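Long-range contact in maltose-binding protein MalE1 (Thermotoga maritima, PDB 6DTU), which binds maltotetraose and probably serves as the sugar-capturing component of a maltose transport system: residues L20-F24 against F281-I286. Residues are numbered along the deposited sequence; the frame is centred on the assembly and turned at random.
Sequences LGEEF and FLTSFI
Phe281 meets the ring of Phe24 edge to face: its CD1 sits over the centre of that ring, 3.4 Å above the plane, and the two planes are almost perpendicular. Phe285 also reaches the Phe24 ring, but the two rings are nearly parallel, at 26°, and offset so far that little of one lies over the other, with CD1 of Phe24 3.6 Å from CD2 of Phe285. At the edge of the Phe285 ring lies the backbone carbonyl of Leu20, whose O comes 3.3 Å from CE2 of Phe285 while also accepting the helical bond from Phe24 N. The carboxylate of Glu23 is more distant at the same edge, OE1 standing 4.1 Å from CZ of Phe285; its OE2 is engaged by Lys19 and Arg294 in salt bridges. Phe285 leaves its helix with CG anti to the backbone N (chi1 177°), which carries the ring across to helix 14-28. There CD2 of Leu20 packs on CZ of Phe285 at 3.7 Å, and CD1 of Leu20 meets CD1 of Ile286 at 3.9 Å. With an alanine in place of Phe24, the edge of Phe281 would probably lose the face it points into and a gap would be likely to open beside Phe285. Segments 20-24 and 281-286 run almost perpendicular, at 95°, with axes 11.8 Å apart at closest approach, a separation bridged by the three phenylalanines. Beyond the contact, Phe281 rests on Ile58 of strand 58-62 and Ile286 on Phe266 of strand 260-268, so the cluster joins helix 14-28 to helix 275-286 beside the mixed sheet of one lobe of this periplasmic binding protein fold. The contact thus rests on apolar packing, probably helped by the weak electrostatics of ring hydrogens facing a pi cloud and a carbonyl oxygen.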
ATOM      1  N   LEU A  20      -1.723 -21.838  -7.394  1.00 13.87           N
ATOM      2  CA  LEU A  20      -0.504 -22.394  -6.809  1.00 13.80           C
ATOM      3  C   LEU A  20      -0.833 -23.391  -5.710  1.00 13.57           C
ATOM      4  O   LEU A  20      -0.173 -24.430  -5.579  1.00 14.88           O
ATOM      5  CB  LEU A  20       0.365 -21.274  -6.232  1.00 14.28           C
ATOM      6  CG  LEU A  20       0.843 -20.275  -7.276  1.00 15.70           C
ATOM      7  CD1 LEU A  20       1.541 -19.059  -6.657  1.00 14.69           C
ATOM      8  CD2 LEU A  20       1.757 -21.000  -8.253  1.00 14.22           C
ATOM      9  N   GLY A  21      -1.863 -23.110  -4.921  1.00 16.75           N
ATOM     10  CA  GLY A  21      -2.235 -24.037  -3.862  1.00 13.11           C
ATOM     11  C   GLY A  21      -2.714 -25.369  -4.392  1.00 16.16           C
ATOM     12  O   GLY A  21      -2.403 -26.418  -3.821  1.00 16.90           O
ATOM     13  N   GLU A  22      -3.468 -25.345  -5.500  1.00 14.87           N
ATOM     14  CA  GLU A  22      -3.875 -26.575  -6.157  1.00 16.56           C
ATOM     15  C   GLU A  22      -2.661 -27.355  -6.641  1.00 14.74           C
ATOM     16  O   GLU A  22      -2.628 -28.589  -6.554  1.00 15.33           O
ATOM     17  CB  GLU A  22      -4.777 -26.246  -7.346  1.00 18.13           C
ATOM     18  CG  GLU A  22      -6.192 -25.868  -6.978  1.00 23.12           C
ATOM     19  CD  GLU A  22      -6.994 -25.307  -8.146  1.00 30.34           C
ATOM     20  OE1 GLU A  22      -8.132 -24.853  -7.893  1.00 37.80           O
ATOM     21  OE2 GLU A  22      -6.525 -25.342  -9.307  1.00 31.60           O
ATOM     22  N   GLU A  23      -1.654 -26.651  -7.165  1.00 13.18           N
ATOM     23  CA  GLU A  23      -0.452 -27.336  -7.641  1.00 13.70           C
ATOM     24  C   GLU A  23       0.313 -27.968  -6.486  1.00 14.81           C
ATOM     25  O   GLU A  23       0.760 -29.118  -6.580  1.00 17.66           O
ATOM     26  CB  GLU A  23       0.422 -26.353  -8.434  1.00 14.34           C
ATOM     27  CG  GLU A  23      -0.304 -25.804  -9.679  1.00 16.98           C
ATOM     28  CD  GLU A  23       0.418 -24.685 -10.396  1.00 20.11           C
ATOM     29  OE1 GLU A  23       1.522 -24.307  -9.948  1.00 20.22           O
ATOM     30  OE2 GLU A  23      -0.151 -24.156 -11.387  1.00 19.66           O
ATOM     31  N   PHE A  24       0.425 -27.257  -5.366  1.00 16.34           N
ATOM     32  CA  PHE A  24       1.104 -27.809  -4.203  1.00 13.74           C
ATOM     33  C   PHE A  24       0.366 -29.034  -3.684  1.00 12.90           C
ATOM     34  O   PHE A  24       0.989 -30.021  -3.291  1.00 12.83           O
ATOM     35  CB  PHE A  24       1.178 -26.713  -3.129  1.00 13.77           C
ATOM     36  CG  PHE A  24       2.172 -26.979  -2.023  1.00 15.02           C
ATOM     37  CD1 PHE A  24       3.545 -26.740  -2.225  1.00 15.18           C
ATOM     38  CD2 PHE A  24       1.747 -27.441  -0.777  1.00 15.74           C
ATOM     39  CE1 PHE A  24       4.477 -26.983  -1.208  1.00 15.68           C
ATOM     40  CE2 PHE A  24       2.682 -27.674   0.255  1.00 14.52           C
ATOM     41  CZ  PHE A  24       4.043 -27.433   0.031  1.00 14.89           C
ATOM     42  N   PHE A 281       6.283 -24.286   2.531  1.00 15.11           N
ATOM     43  CA  PHE A 281       5.521 -23.817   1.380  1.00 12.58           C
ATOM     44  C   PHE A 281       6.050 -22.478   0.857  1.00 15.29           C
ATOM     45  O   PHE A 281       6.217 -22.292  -0.356  1.00 13.15           O
ATOM     46  CB  PHE A 281       4.067 -23.739   1.818  1.00 14.71           C
ATOM     47  CG  PHE A 281       3.153 -23.141   0.826  1.00 13.50           C
ATOM     48  CD1 PHE A 281       2.679 -23.876  -0.227  1.00 14.66           C
ATOM     49  CD2 PHE A 281       2.730 -21.844   0.971  1.00 13.29           C
ATOM     50  CE1 PHE A 281       1.792 -23.321  -1.127  1.00 15.70           C
ATOM     51  CE2 PHE A 281       1.867 -21.274   0.066  1.00 13.05           C
ATOM     52  CZ  PHE A 281       1.395 -22.005  -0.973  1.00 14.34           C
ATOM     53  N   LEU A 282       6.356 -21.549   1.762  1.00 14.90           N
ATOM     54  CA  LEU A 282       6.817 -20.234   1.326  1.00 13.03           C
ATOM     55  C   LEU A 282       8.218 -20.302   0.738  1.00 15.70           C
ATOM     56  O   LEU A 282       8.477 -19.705  -0.313  1.00 16.09           O
ATOM     57  CB  LEU A 282       6.781 -19.244   2.489  1.00 14.72           C
ATOM     58  CG  LEU A 282       5.364 -18.941   2.984  1.00 13.31           C
ATOM     59  CD1 LEU A 282       5.506 -17.923   4.105  1.00 13.47           C
ATOM     60  CD2 LEU A 282       4.472 -18.404   1.881  1.00 12.69           C
ATOM     61  N   THR A 283       9.144 -20.993   1.410  1.00 14.22           N
ATOM     62  CA  THR A 283      10.544 -20.955   0.970  1.00 17.17           C
ATOM     63  C   THR A 283      10.821 -21.876  -0.212  1.00 16.32           C
ATOM     64  O   THR A 283      11.665 -21.559  -1.058  1.00 17.23           O
ATOM     65  CB  THR A 283      11.496 -21.293   2.123  1.00 15.77           C
ATOM     66  OG1 THR A 283      11.243 -22.638   2.562  1.00 18.29           O
ATOM     67  CG2 THR A 283      11.321 -20.290   3.271  1.00 16.26           C
ATOM     68  N   SER A 284      10.184 -23.041  -0.257  1.00 16.13           N
ATOM     69  CA  SER A 284      10.532 -24.034  -1.266  1.00 15.02           C
ATOM     70  C   SER A 284       9.731 -23.887  -2.549  1.00 16.33           C
ATOM     71  O   SER A 284      10.094 -24.500  -3.562  1.00 17.14           O
ATOM     72  CB  SER A 284      10.289 -25.446  -0.722  1.00 15.88           C
ATOM     73  OG  SER A 284       8.892 -25.754  -0.749  1.00 18.80           O
ATOM     74  N   PHE A 285       8.641 -23.120  -2.516  1.00 17.36           N
ATOM     75  CA  PHE A 285       7.701 -23.045  -3.629  1.00 14.13           C
ATOM     76  C   PHE A 285       7.382 -21.593  -3.959  1.00 14.10           C
ATOM     77  O   PHE A 285       7.673 -21.134  -5.064  1.00 14.97           O
ATOM     78  CB  PHE A 285       6.417 -23.829  -3.293  1.00 15.61           C
ATOM     79  CG  PHE A 285       5.335 -23.771  -4.359  1.00 14.71           C
ATOM     80  CD1 PHE A 285       5.643 -23.940  -5.709  1.00 18.65           C
ATOM     81  CD2 PHE A 285       3.998 -23.634  -4.001  1.00 17.04           C
ATOM     82  CE1 PHE A 285       4.656 -23.904  -6.682  1.00 18.64           C
ATOM     83  CE2 PHE A 285       2.998 -23.615  -4.981  1.00 16.39           C
ATOM     84  CZ  PHE A 285       3.331 -23.772  -6.318  1.00 17.79           C
ATOM     85  N   ILE A 286       6.815 -20.852  -3.006  1.00 14.28           N
ATOM     86  CA  ILE A 286       6.400 -19.479  -3.287  1.00 13.27           C
ATOM     87  C   ILE A 286       7.609 -18.609  -3.639  1.00 13.83           C
ATOM     88  O   ILE A 286       7.531 -17.724  -4.498  1.00 13.46           O
ATOM     89  CB  ILE A 286       5.552 -18.923  -2.123  1.00 11.64           C
ATOM     90  CG1 ILE A 286       4.222 -19.671  -2.013  1.00 11.46           C
ATOM     91  CG2 ILE A 286       5.267 -17.429  -2.278  1.00 13.67           C
ATOM     92  CD1 ILE A 286       3.300 -19.472  -3.221  1.00 13.20           C
TER